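PDB 4A34: Rbsd/fucu transport protein family protein from Streptococcus pneumoniae, which binds L-fucose and, as a fucose mutarotase, probably speeds the interconversion of its alpha and beta anomers. Local coordinates for residues I[65-70]-I[134-139]; I[8-13]-I[41-46]; I[74-79]-I[128-133]; I[53-58]-I[90-95]. One frame throughout, in Å; residues are numbered along the deposited sequence.

Interaction 1: residues I[65-70]-I[134-139]; sequences SYVDSS and ILKKGV. With FUL (beta-L-fucopyranose), chain B.
One wall of a fucose site at a subunit boundary is formed where Tyr66, in the loop ahead of strand 71-74, meets Val139, in the tail that follows strand 133-136. Tyr66 CE1 lies 3.8 Å from Val139 CG2, and the methyl approaches the ring obliquely. The sugar, beta-L-fucopyranose, sets its C6 methyl over one face of the same ring, off-centre, with C6 3.8 Å from Tyr66 CZ. Val139 touches the sugar as well, CG2 coming to 3.4 Å from O4. With CG1 anti to the backbone N (chi1 -174°), CG2 falls beside that N, where it meets both ring and sugar. His22 packs edge-to-face with Tyr66 and hydrogen-bonds the ligand, while Asp30, Tyr112, Tyr130 and Asn132 of a neighbouring subunit complete its polar grip. A water accepts from Ser65 N and Val139 N, each at 3.3 Å, and so bridges the two backbones beside this wall. Farther along, Val67 CG2 rests 3.9 Å from Lys136 CD, the two side chains crossing at about a right angle. The lysine chain bends about its CG-CD and CD-CE bonds, taking NZ to a salt bridge with Glu25. Lys136 N gives Ser70 O a weak hydrogen bond of 3.1 Å, at 134°. In the sheet, strand 133-136 runs between strands 25-29 and 71-74, antiparallel to both, and the arched loop 65-70 leads into the latter.

Interaction 2: residues I[8-13]-I[41-46]; sequences NISPDL and KLIRCD. With K (potassium ion), chain C.
Apolar contact joins the start of helix 11-19 to strand 42-45: Leu13 CB lies 4.1 Å from Ile43 CG2. Asp12 slants across the same isoleucine, its OD2 4.0 Å from Ile43 CG1. Ser10 OG sits 4.2 Å from Ile43 CG2, with Cys45 SG also nearby.

The polar bonds lie within one segment or pass through a water. Ser10 is the N-cap of the helix, and its OG accepts from Leu13 N at 3.2 Å in a nearly straight bond (160°). One water donates to Asp12 OD2 and accepts from Lys41 NZ, bridging opposite charges whose atoms stand 4.6 Å apart. On the other side of the strand, Arg44 holds Asp46 side-on, NE to OD2 and NH2 to OD1, both oxygens using their syn lone pairs and lying in the guanidinium plane.

Metal binding is by the backbone: Arg44 O lies 2.5 Å from the potassium ion, which Arg44 O of a neighbouring subunit binds too. Three waters complete the ligands found, and one of them donates to Asp46 OD2.

The helix start is thus seated on the strand by weak dispersion forces, while the charged side chains are held by a water bridge and a salt bridge, and the potassium by carbonyl oxygens of two subunits and by waters.

Interaction 3: residues I[74-79]-I[128-133]; sequences MNVVSG and SLYANI. With FUL (beta-L-fucopyranose), chain D.
The floor of a fucose pocket is built on Tyr130, whose ring is sandwiched between the sugar and Val76 of the loop 74-79. On one face lies beta-L-fucopyranose, with C4 above the ring centre and C6 3.6 Å from Tyr130 CZ. Against the opposite face Val76 makes a CH-pi contact, CG1 standing 4.0 Å from the ring centroid and only 16° off the normal. Met74 supplies an oblique Met-aromatic contact, SD to Tyr130 CD1 at 3.9 Å, and its side chain runs roughly perpendicular to the tyrosine. With CG anti to the backbone N (chi1 174°) and a bend at the thioether, Met74 also runs alongside Asn132, pointing the same way, its SD 4.1 Å from Asn132 ND2. The sugar is gripped from the 128-133 segment by two N-H groups: Tyr130 N donates to O3 at 2.9 Å, and Asn132 ND2 donates to O2 at 2.9 Å. The two side chains have further polar partners that should steady them: Tyr130 OH bonds to Asp80, and Asn132 OD1 accepts from Asp30 N. Asp30 and Tyr112 bind the ligand too, and His22 of a neighbouring subunit adds a bond across the interface. The two loops lie at one end of the sheet, where strand 71-74 runs out and strand 133-136 starts, with helix 108-116 against Met74 and Asn132 and helix 85-93 behind Ala131 and Ile133.

Interaction 4: residues I[53-58]-I[90-95]; sequences LLDSIL and RQMIEG
Helices 50-60 and 85-93 come together through one turn of the first and the last turn of the second, with the CA atoms of Asp55 and Met92 6.6 Å apart and those of Leu58 and Ile93 7.7 Å apart. Met92 carries much of the contact. Its CG is anti to the backbone N (chi1 -154°), and bends at chi2 and chi3 then fold the thioether squarely across Asp55. SD lies 3.9 Å from Asp55 CB, and the terminal CE reaches 3.6 Å from Asp55 OD1. Nearer its root the methionine slides past Leu54 in the opposite direction, Leu54 CD2 touching Met92 CG at 4.1 Å. One turn on, Leu58 lays CD1 against Ile93, 4.0 Å from Ile93 CA and 4.2 Å from Ile93 CG1. Beneath the pair, Leu54 rests on Ile133 and Leu135, and Ile93 on Ile71 and Phe73, so both helices pack on the same sheet. The contact is held by dispersion between aliphatic and thioether groups. The carboxylate of Asp55 meets the Met92 methyl here, but its OD1 also hydrogen-bonds His96, just past the second segment, which adds a polar bond beside a largely apolar contact.

Along the chain, interaction 2 closes before the other three open; interaction 4 crosses both interaction 1 and interaction 3, and interaction 3 falls within the span of interaction 1. All share one mixed sheet. Strand 133-136 ties three together: interactions 1 and 3 lie toward its two ends, their centres about 21 Å apart, and Leu135 and Ile133 touch helix 50-60 of interaction 4 between them. Interaction 2 lies about 17 Å from interaction 4 between centres and meets it through Asn8 and Ser56. Interactions 1 and 3 contribute to different fucose sites, each completed by a neighbouring subunit, consistent with a pocket that depends on assembly; the potassium ion at interaction 2 marks another subunit boundary.

Interaction 1: residues I[65-70]-I[134-139]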
loop_
_atom_site.group_PDB
_atom_site.type_symbol
_atom_site.label_atom_id
_atom_site.label_comp_id
_atom_site.label_asym_id
_atom_site.label_seq_id
_atom_site.Cartn_x
_atom_site.Cartn_y
_atom_site.Cartn_z
ATOM N N SER I 65 4.747 -21.820 30.794
ATOM C CA SER I 65 4.666 -22.900 31.773
ATOM C C SER I 65 3.422 -23.766 31.571
ATOM O O SER I 65 3.308 -24.842 32.151
ATOM C CB SER I 65 4.632 -22.305 33.176
ATOM O OG SER I 65 3.364 -21.715 33.420
ATOM N N TYR I 66 2.497 -23.291 30.743
ATOM C CA TYR I 66 1.178 -23.912 30.589
ATOM C C TYR I 66 1.162 -25.094 29.615
ATOM O O TYR I 66 0.107 -25.672 29.332
ATOM C CB TYR I 66 0.139 -22.842 30.198
ATOM C CG TYR I 66 -0.297 -21.970 31.361
ATOM C CD1 TYR I 66 0.545 -20.982 31.883
ATOM C CD2 TYR I 66 -1.546 -22.140 31.946
ATOM C CE1 TYR I 66 0.150 -20.194 32.958
ATOM C CE2 TYR I 66 -1.949 -21.349 33.023
ATOM C CZ TYR I 66 -1.099 -20.387 33.517
ATOM O OH TYR I 66 -1.512 -19.624 34.574
ATOM N N VAL I 67 2.343 -25.447 29.112
ATOM C CA VAL I 67 2.511 -26.578 28.193
ATOM C C VAL I 67 3.759 -27.339 28.597
ATOM O O VAL I 67 4.594 -26.819 29.341
ATOM C CB VAL I 67 2.651 -26.134 26.690
ATOM C CG1 VAL I 67 1.386 -25.442 26.198
ATOM C CG2 VAL I 67 3.876 -25.240 26.485
ATOM N N ASP I 68 3.883 -28.566 28.093
ATOM C CA ASP I 68 5.038 -29.407 28.378
ATOM C C ASP I 68 6.310 -28.839 27.761
ATOM O O ASP I 68 7.310 -28.616 28.458
ATOM C CB ASP I 68 4.788 -30.836 27.886
ATOM C CG ASP I 68 4.136 -31.718 28.944
ATOM O OD1 ASP I 68 3.637 -31.183 29.968
ATOM O OD2 ASP I 68 4.130 -32.957 28.748
ATOM N N SER I 69 6.260 -28.600 26.452
ATOM C CA SER I 69 7.414 -28.105 25.715
ATOM C C SER I 69 7.272 -26.633 25.328
ATOM O O SER I 69 6.421 -26.271 24.505
ATOM C CB SER I 69 7.670 -28.961 24.476
ATOM O OG SER I 69 8.904 -28.601 23.877
ATOM N N SER I 70 8.115 -25.794 25.925
ATOM C CA SER I 70 8.158 -24.382 25.579
ATOM C C SER I 70 9.330 -24.090 24.643
ATOM O O SER I 70 9.428 -22.993 24.089
ATOM C CB SER I 70 8.242 -23.522 26.840
ATOM O OG SER I 70 9.564 -23.506 27.347
ATOM N N ILE I 134 12.770 -22.783 18.848
ATOM C CA ILE I 134 11.455 -22.138 18.965
ATOM C C ILE I 134 11.143 -21.914 20.427
ATOM O O ILE I 134 11.219 -22.842 21.233
ATOM C CB ILE I 134 10.298 -22.938 18.331
ATOM C CG1 ILE I 134 10.625 -23.329 16.890
ATOM C CG2 ILE I 134 9.009 -22.120 18.387
ATOM C CD1 ILE I 134 9.621 -24.239 16.268
ATOM N N LEU I 135 10.819 -20.666 20.753
ATOM C CA LEU I 135 10.517 -20.253 22.113
ATOM C C LEU I 135 9.067 -19.829 22.167
ATOM O O LEU I 135 8.586 -19.144 21.256
ATOM C CB LEU I 135 11.414 -19.086 22.509
ATOM C CG LEU I 135 12.933 -19.266 22.401
ATOM C CD1 LEU I 135 13.618 -17.930 22.629
ATOM C CD2 LEU I 135 13.421 -20.300 23.417
ATOM N N LYS I 136 8.372 -20.242 23.224
ATOM C CA LYS I 136 6.954 -19.923 23.409
ATOM C C LYS I 136 6.734 -19.007 24.624
ATOM O O LYS I 136 6.997 -19.395 25.757
ATOM C CB LYS I 136 6.120 -21.208 23.526
ATOM C CG LYS I 136 4.607 -20.970 23.591
ATOM C CD LYS I 136 3.854 -22.193 24.110
ATOM C CE LYS I 136 3.288 -23.040 22.999
ATOM N NZ LYS I 136 2.149 -22.391 22.319
ATOM N N LYS I 137 6.233 -17.802 24.363
ATOM C CA LYS I 137 6.077 -16.748 25.370
ATOM C C LYS I 137 5.126 -17.102 26.524
ATOM O O LYS I 137 3.990 -17.535 26.301
ATOM C CB LYS I 137 5.648 -15.436 24.693
ATOM C CG LYS I 137 5.357 -14.300 25.669
ATOM C CD LYS I 137 5.377 -12.943 24.993
ATOM C CE LYS I 137 5.460 -11.822 26.006
ATOM N NZ LYS I 137 5.664 -10.518 25.323
ATOM N N GLY I 138 5.609 -16.902 27.750
ATOM C CA GLY I 138 4.838 -17.179 28.960
ATOM C C GLY I 138 4.225 -15.937 29.575
ATOM O O GLY I 138 4.454 -14.821 29.102
ATOM N N VAL I 139 3.445 -16.137 30.633
ATOM C CA VAL I 139 2.765 -15.060 31.350
ATOM C C VAL I 139 3.758 -14.145 32.066
ATOM O O VAL I 139 4.771 -14.604 32.593
ATOM C CB VAL I 139 1.750 -15.634 32.371
ATOM C CG1 VAL I 139 0.933 -14.533 33.009
ATOM C CG2 VAL I 139 0.819 -16.639 31.699
HETATM C C1 FUL B . -3.981 -15.638 28.645
HETATM C C2 FUL B . -3.873 -14.314 29.408
HETATM O O2 FUL B . -4.624 -13.339 28.741
HETATM C C3 FUL B . -4.442 -14.533 30.811
HETATM O O3 FUL B . -4.313 -13.406 31.641
HETATM C C4 FUL B . -3.742 -15.712 31.472
HETATM O O4 FUL B . -2.383 -15.383 31.605
HETATM C C5 FUL B . -3.864 -16.946 30.582
HETATM C C6 FUL B . -3.232 -18.176 31.225
HETATM O O5 FUL B . -3.256 -16.653 29.334
HETATM O O1 FUL B . -3.516 -15.519 27.322
HETATM O O HOH W 1 4.183 -18.917 32.205
#

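Interaction 2: residues I[8-13]-I[41-46]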
loop_
_atom_site.group_PDB
_atom_site.type_symbol
_atom_site.label_atom_id
_atom_site.label_comp_id
_atom_site.label_asym_id
_atom_site.label_seq_id
_atom_site.Cartn_x
_atom_site.Cartn_y
_atom_site.Cartn_z
ATOM N N ASN I 8 21.861 -6.215 21.670
ATOM C CA ASN I 8 21.750 -7.074 20.487
ATOM C C ASN I 8 20.287 -7.390 20.121
ATOM O O ASN I 8 20.003 -8.250 19.282
ATOM C CB ASN I 8 22.571 -8.355 20.669
ATOM C CG ASN I 8 22.188 -9.118 21.916
ATOM O OD1 ASN I 8 21.404 -8.635 22.739
ATOM N ND2 ASN I 8 22.744 -10.322 22.070
ATOM N N ILE I 9 19.364 -6.680 20.759
ATOM C CA ILE I 9 17.961 -6.750 20.393
ATOM C C ILE I 9 17.626 -5.534 19.546
ATOM O O ILE I 9 17.575 -4.412 20.051
ATOM C CB ILE I 9 17.045 -6.866 21.631
ATOM C CG1 ILE I 9 17.333 -8.186 22.346
ATOM C CG2 ILE I 9 15.568 -6.772 21.224
ATOM C CD1 ILE I 9 16.314 -8.592 23.386
ATOM N N SER I 10 17.421 -5.778 18.255
ATOM C CA SER I 10 17.119 -4.743 17.269
ATOM C C SER I 10 15.793 -4.036 17.554
ATOM O O SER I 10 14.940 -4.580 18.258
ATOM C CB SER I 10 17.068 -5.369 15.877
ATOM O OG SER I 10 15.776 -5.893 15.609
ATOM N N PRO I 11 15.605 -2.828 16.999
ATOM C CA PRO I 11 14.367 -2.064 17.199
ATOM C C PRO I 11 13.070 -2.806 16.832
ATOM O O PRO I 11 12.094 -2.720 17.577
ATOM C CB PRO I 11 14.573 -0.848 16.297
ATOM C CG PRO I 11 16.052 -0.649 16.306
ATOM C CD PRO I 11 16.637 -2.020 16.323
ATOM N N ASP I 12 13.049 -3.518 15.704
ATOM C CA ASP I 12 11.848 -4.255 15.316
ATOM C C ASP I 12 11.645 -5.511 16.162
ATOM O O ASP I 12 10.529 -5.765 16.630
ATOM C CB ASP I 12 11.805 -4.581 13.821
ATOM C CG ASP I 12 10.375 -4.833 13.318
ATOM O OD1 ASP I 12 9.426 -4.157 13.801
ATOM O OD2 ASP I 12 10.196 -5.709 12.439
ATOM N N LEU I 13 12.719 -6.269 16.396
ATOM C CA LEU I 13 12.646 -7.433 17.292
ATOM C C LEU I 13 12.038 -7.087 18.663
ATOM O O LEU I 13 11.196 -7.826 19.166
ATOM C CB LEU I 13 14.009 -8.133 17.454
ATOM C CG LEU I 13 14.074 -9.250 18.512
ATOM C CD1 LEU I 13 13.153 -10.414 18.164
ATOM C CD2 LEU I 13 15.493 -9.749 18.741
ATOM N N LYS I 41 5.927 -13.302 10.008
ATOM C CA LYS I 41 6.515 -11.988 10.188
ATOM C C LYS I 41 8.031 -12.166 10.269
ATOM O O LYS I 41 8.507 -12.903 11.108
ATOM C CB LYS I 41 5.952 -11.357 11.464
ATOM C CG LYS I 41 6.436 -9.955 11.784
ATOM C CD LYS I 41 5.648 -9.358 12.964
ATOM C CE LYS I 41 6.114 -7.936 13.281
ATOM N NZ LYS I 41 5.759 -6.973 12.175
ATOM N N LEU I 42 8.773 -11.510 9.377
ATOM C CA LEU I 42 10.226 -11.661 9.282
ATOM C C LEU I 42 11.028 -10.527 9.940
ATOM O O LEU I 42 10.819 -9.341 9.649
ATOM C CB LEU I 42 10.656 -11.800 7.818
ATOM C CG LEU I 42 12.152 -11.980 7.542
ATOM C CD1 LEU I 42 12.655 -13.303 8.096
ATOM C CD2 LEU I 42 12.454 -11.902 6.065
ATOM N N ILE I 43 11.953 -10.911 10.816
ATOM C CA ILE I 43 12.940 -10.000 11.367
ATOM C C ILE I 43 14.310 -10.511 10.948
ATOM O O ILE I 43 14.624 -11.679 11.171
ATOM C CB ILE I 43 12.852 -9.947 12.890
ATOM C CG1 ILE I 43 11.472 -9.437 13.310
ATOM C CG2 ILE I 43 13.953 -9.045 13.470
ATOM C CD1 ILE I 43 10.938 -10.119 14.533
ATOM N N ARG I 44 15.116 -9.657 10.321
ATOM C CA ARG I 44 16.448 -10.072 9.911
ATOM C C ARG I 44 17.507 -9.563 10.883
ATOM O O ARG I 44 17.678 -8.360 11.058
ATOM C CB ARG I 44 16.780 -9.617 8.476
ATOM C CG ARG I 44 15.924 -10.222 7.373
ATOM C CD ARG I 44 16.695 -10.287 6.056
ATOM N NE ARG I 44 17.632 -11.410 6.060
ATOM C CZ ARG I 44 17.369 -12.618 5.571
ATOM N NH1 ARG I 44 16.199 -12.871 4.997
ATOM N NH2 ARG I 44 18.283 -13.574 5.645
ATOM N N CYS I 45 18.225 -10.493 11.499
ATOM C CA CYS I 45 19.369 -10.175 12.343
ATOM C C CYS I 45 20.623 -10.905 11.840
ATOM O O CYS I 45 21.304 -11.616 12.590
ATOM C CB CYS I 45 19.041 -10.516 13.784
ATOM S SG CYS I 45 17.712 -9.480 14.402
ATOM N N ASP I 46 20.915 -10.707 10.554
ATOM C CA ASP I 46 21.977 -11.438 9.854
ATOM C C ASP I 46 23.355 -11.372 10.527
ATOM O O ASP I 46 24.210 -12.224 10.267
ATOM C CB ASP I 46 22.073 -10.965 8.399
ATOM C CG ASP I 46 20.850 -11.340 7.584
ATOM O OD1 ASP I 46 20.629 -12.548 7.355
ATOM O OD2 ASP I 46 20.114 -10.426 7.161
HETATM K K K C . 18.524 -6.235 9.923
HETATM O O HOH W 2 8.220 -7.030 10.873
HETATM O O HOH W 3 20.304 -7.990 8.396
HETATM O O HOH W 4 15.994 -5.137 8.906
HETATM O O HOH W 5 18.971 -5.003 12.563
#

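Interaction 3: residues I[74-79]-I[128-133]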
loop_
_atom_site.group_PDB
_atom_site.type_symbol
_atom_site.label_atom_id
_atom_site.label_comp_id
_atom_site.label_asym_id
_atom_site.label_seq_id
_atom_site.Cartn_x
_atom_site.Cartn_y
_atom_site.Cartn_z
ATOM N N MET I 74 15.707 -28.599 16.334
ATOM C CA MET I 74 15.491 -29.370 15.120
ATOM C C MET I 74 16.412 -30.575 15.147
ATOM O O MET I 74 17.633 -30.419 15.120
ATOM C CB MET I 74 15.766 -28.523 13.875
ATOM C CG MET I 74 15.708 -29.305 12.560
ATOM S SD MET I 74 16.199 -28.348 11.110
ATOM C CE MET I 74 14.745 -27.326 10.866
ATOM N N ASN I 75 15.827 -31.770 15.190
ATOM C CA ASN I 75 16.612 -33.000 15.257
ATOM C C ASN I 75 17.435 -33.261 13.994
ATOM O O ASN I 75 17.067 -32.830 12.902
ATOM C CB ASN I 75 15.728 -34.208 15.579
ATOM C CG ASN I 75 16.434 -35.222 16.476
ATOM O OD1 ASN I 75 17.666 -35.329 16.472
ATOM N ND2 ASN I 75 15.654 -35.963 17.258
ATOM N N VAL I 76 18.553 -33.961 14.166
ATOM C CA VAL I 76 19.441 -34.315 13.053
ATOM C C VAL I 76 18.959 -35.537 12.253
ATOM O O VAL I 76 18.262 -36.398 12.776
ATOM C CB VAL I 76 20.901 -34.567 13.547
ATOM C CG1 VAL I 76 21.482 -33.305 14.192
ATOM C CG2 VAL I 76 20.960 -35.747 14.518
ATOM N N VAL I 77 19.325 -35.587 10.977
ATOM C CA VAL I 77 19.188 -36.790 10.165
ATOM C C VAL I 77 20.551 -37.474 10.175
ATOM O O VAL I 77 21.571 -36.806 10.050
ATOM C CB VAL I 77 18.770 -36.442 8.716
ATOM C CG1 VAL I 77 19.175 -37.532 7.741
ATOM C CG2 VAL I 77 17.265 -36.202 8.633
ATOM N N SER I 78 20.586 -38.792 10.341
ATOM C CA SER I 78 21.863 -39.516 10.281
ATOM C C SER I 78 22.364 -39.654 8.826
ATOM O O SER I 78 21.565 -39.873 7.913
ATOM C CB SER I 78 21.761 -40.881 10.987
ATOM O OG SER I 78 20.567 -41.571 10.645
ATOM N N GLY I 79 23.673 -39.510 8.594
ATOM C CA GLY I 79 24.668 -39.291 9.641
ATOM C C GLY I 79 25.213 -37.877 9.756
ATOM O O GLY I 79 26.392 -37.633 9.484
ATOM N N SER I 128 26.419 -22.365 12.597
ATOM C CA SER I 128 26.321 -23.720 13.146
ATOM C C SER I 128 25.053 -24.436 12.679
ATOM O O SER I 128 23.991 -23.817 12.594
ATOM C CB SER I 128 26.371 -23.684 14.672
ATOM O OG SER I 128 25.849 -24.880 15.209
ATOM N N LEU I 129 25.165 -25.733 12.388
ATOM C CA LEU I 129 24.041 -26.505 11.844
ATOM C C LEU I 129 23.033 -26.924 12.910
ATOM O O LEU I 129 23.388 -27.111 14.073
ATOM C CB LEU I 129 24.524 -27.747 11.089
ATOM C CG LEU I 129 25.425 -27.643 9.855
ATOM C CD1 LEU I 129 25.060 -26.446 8.980
ATOM C CD2 LEU I 129 26.904 -27.603 10.259
ATOM N N TYR I 130 21.777 -27.075 12.490
ATOM C CA TYR I 130 20.691 -27.551 13.345
ATOM C C TYR I 130 20.621 -26.729 14.632
ATOM O O TYR I 130 20.539 -27.274 15.740
ATOM C CB TYR I 130 20.851 -29.051 13.626
ATOM C CG TYR I 130 20.721 -29.926 12.393
ATOM C CD1 TYR I 130 19.467 -30.347 11.945
ATOM C CD2 TYR I 130 21.850 -30.334 11.672
ATOM C CE1 TYR I 130 19.332 -31.144 10.820
ATOM C CE2 TYR I 130 21.726 -31.138 10.536
ATOM C CZ TYR I 130 20.455 -31.542 10.121
ATOM O OH TYR I 130 20.297 -32.343 9.004
ATOM N N ALA I 131 20.644 -25.406 14.456
ATOM C CA ALA I 131 20.866 -24.454 15.551
ATOM C C ALA I 131 19.624 -23.629 15.832
ATOM O O ALA I 131 19.654 -22.679 16.621
ATOM C CB ALA I 131 22.046 -23.536 15.217
ATOM N N ASN I 132 18.537 -24.011 15.176
ATOM C CA ASN I 132 17.286 -23.298 15.236
ATOM C C ASN I 132 16.571 -23.585 16.548
ATOM O O ASN I 132 16.639 -24.697 17.050
ATOM C CB ASN I 132 16.429 -23.733 14.051
ATOM C CG ASN I 132 17.127 -23.522 12.722
ATOM O OD1 ASN I 132 17.207 -22.400 12.232
ATOM N ND2 ASN I 132 17.632 -24.600 12.129
ATOM N N ILE I 133 15.894 -22.587 17.107
ATOM C CA ILE I 133 15.159 -22.771 18.358
ATOM C C ILE I 133 13.766 -22.196 18.189
ATOM O O ILE I 133 13.598 -21.234 17.453
ATOM C CB ILE I 133 15.842 -22.048 19.561
ATOM C CG1 ILE I 133 17.347 -22.317 19.613
ATOM C CG2 ILE I 133 15.207 -22.457 20.883
ATOM C CD1 ILE I 133 18.055 -21.583 20.739
HETATM C C1 FUL D . 18.111 -26.686 7.697
HETATM C C2 FUL D . 18.981 -25.698 8.485
HETATM O O2 FUL D . 18.210 -24.800 9.250
HETATM C C3 FUL D . 19.861 -26.515 9.428
HETATM O O3 FUL D . 20.743 -25.690 10.140
HETATM C C4 FUL D . 20.658 -27.541 8.642
HETATM O O4 FUL D . 21.486 -26.854 7.742
HETATM C C5 FUL D . 19.689 -28.417 7.858
HETATM C C6 FUL D . 20.422 -29.532 7.124
HETATM O O5 FUL D . 18.952 -27.576 6.977
HETATM O O1 FUL D . 17.245 -26.032 6.804
#

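Interaction 4: residues I[53-58]-I[90-95]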
loop_
_atom_site.group_PDB
_atom_site.type_symbol
_atom_site.label_atom_id
_atom_site.label_comp_id
_atom_site.label_asym_id
_atom_site.label_seq_id
_atom_site.Cartn_x
_atom_site.Cartn_y
_atom_site.Cartn_z
ATOM N N LEU I 53 21.800 -13.963 21.238
ATOM C CA LEU I 53 20.404 -13.554 21.131
ATOM C C LEU I 53 19.480 -14.292 22.113
ATOM O O LEU I 53 18.515 -13.706 22.618
ATOM C CB LEU I 53 19.910 -13.733 19.686
ATOM C CG LEU I 53 18.620 -13.016 19.290
ATOM C CD1 LEU I 53 18.749 -11.537 19.552
ATOM C CD2 LEU I 53 18.309 -13.261 17.825
ATOM N N LEU I 54 19.787 -15.565 22.376
ATOM C CA LEU I 54 18.980 -16.408 23.268
ATOM C C LEU I 54 19.021 -15.912 24.719
ATOM O O LEU I 54 18.010 -15.921 25.424
ATOM C CB LEU I 54 19.438 -17.872 23.185
ATOM C CG LEU I 54 18.789 -18.911 24.112
ATOM C CD1 LEU I 54 17.275 -19.023 23.871
ATOM C CD2 LEU I 54 19.462 -20.257 23.946
ATOM N N ASP I 55 20.205 -15.477 25.146
ATOM C CA ASP I 55 20.408 -14.929 26.472
ATOM C C ASP I 55 19.571 -13.654 26.679
ATOM O O ASP I 55 18.911 -13.486 27.717
ATOM C CB ASP I 55 21.899 -14.638 26.661
ATOM C CG ASP I 55 22.272 -14.402 28.113
ATOM O OD1 ASP I 55 21.872 -15.215 28.985
ATOM O OD2 ASP I 55 22.978 -13.402 28.379
ATOM N N SER I 56 19.591 -12.772 25.679
ATOM C CA SER I 56 18.885 -11.494 25.747
ATOM C C SER I 56 17.376 -11.687 25.756
ATOM O O SER I 56 16.659 -11.013 26.490
ATOM C CB SER I 56 19.286 -10.598 24.573
ATOM O OG SER I 56 20.675 -10.326 24.582
ATOM N N ILE I 57 16.907 -12.618 24.932
ATOM C CA ILE I 57 15.483 -12.916 24.830
ATOM C C ILE I 57 14.981 -13.579 26.110
ATOM O O ILE I 57 13.924 -13.206 26.621
ATOM C CB ILE I 57 15.161 -13.751 23.548
ATOM C CG1 ILE I 57 15.416 -12.895 22.302
ATOM C CG2 ILE I 57 13.729 -14.254 23.567
ATOM C CD1 ILE I 57 15.130 -13.564 20.986
ATOM N N LEU I 58 15.747 -14.534 26.641
ATOM C CA LEU I 58 15.380 -15.208 27.902
ATOM C C LEU I 58 15.337 -14.235 29.088
ATOM O O LEU I 58 14.510 -14.378 30.002
ATOM C CB LEU I 58 16.311 -16.391 28.198
ATOM C CG LEU I 58 16.198 -17.615 27.286
ATOM C CD1 LEU I 58 17.255 -18.625 27.645
ATOM C CD2 LEU I 58 14.819 -18.257 27.339
ATOM N N ARG I 90 21.681 -25.424 26.156
ATOM C CA ARG I 90 21.231 -26.070 27.391
ATOM C C ARG I 90 21.786 -25.359 28.627
ATOM O O ARG I 90 21.037 -25.083 29.567
ATOM C CB ARG I 90 21.540 -27.577 27.390
ATOM C CG ARG I 90 20.491 -28.399 26.645
ATOM C CD ARG I 90 20.662 -29.890 26.849
ATOM N NE ARG I 90 21.786 -30.408 26.078
ATOM C CZ ARG I 90 21.672 -31.074 24.934
ATOM N NH1 ARG I 90 20.467 -31.328 24.420
ATOM N NH2 ARG I 90 22.770 -31.492 24.305
ATOM N N GLN I 91 23.082 -25.036 28.586
ATOM C CA GLN I 91 23.742 -24.187 29.594
ATOM C C GLN I 91 23.004 -22.864 29.822
ATOM O O GLN I 91 22.811 -22.429 30.960
ATOM C CB GLN I 91 25.161 -23.841 29.145
ATOM C CG GLN I 91 26.154 -24.977 29.130
ATOM C CD GLN I 91 27.526 -24.521 28.653
ATOM O OE1 GLN I 91 27.652 -23.553 27.891
ATOM N NE2 GLN I 91 28.564 -25.218 29.103
ATOM N N MET I 92 22.629 -22.224 28.714
ATOM C CA MET I 92 21.975 -20.931 28.703
ATOM C C MET I 92 20.587 -21.043 29.332
ATOM O O MET I 92 20.256 -20.296 30.248
ATOM C CB MET I 92 21.866 -20.452 27.250
ATOM C CG MET I 92 21.785 -18.951 27.038
ATOM S SD MET I 92 23.313 -18.257 26.382
ATOM C CE MET I 92 24.173 -17.811 27.896
ATOM N N ILE I 93 19.793 -21.993 28.839
ATOM C CA ILE I 93 18.392 -22.156 29.243
ATOM C C ILE I 93 18.238 -22.419 30.736
ATOM O O ILE I 93 17.456 -21.744 31.404
ATOM C CB ILE I 93 17.686 -23.256 28.414
ATOM C CG1 ILE I 93 17.433 -22.753 26.991
ATOM C CG2 ILE I 93 16.376 -23.684 29.076
ATOM C CD1 ILE I 93 17.129 -23.845 25.975
ATOM N N GLU I 94 18.968 -23.406 31.249
ATOM C CA GLU I 94 19.109 -23.589 32.689
ATOM C C GLU I 94 19.985 -22.416 33.129
ATOM O O GLU I 94 20.927 -22.056 32.424
ATOM C CB GLU I 94 19.767 -24.948 32.992
ATOM C CG GLU I 94 19.688 -25.420 34.453
ATOM C CD GLU I 94 20.090 -26.894 34.631
ATOM O OE1 GLU I 94 19.214 -27.779 34.472
ATOM O OE2 GLU I 94 21.284 -27.165 34.921
ATOM N N GLY I 95 19.660 -21.786 34.255
ATOM C CA GLY I 95 20.370 -20.561 34.646
ATOM C C GLY I 95 19.518 -19.312 34.482
ATOM O O GLY I 95 19.682 -18.341 35.224
#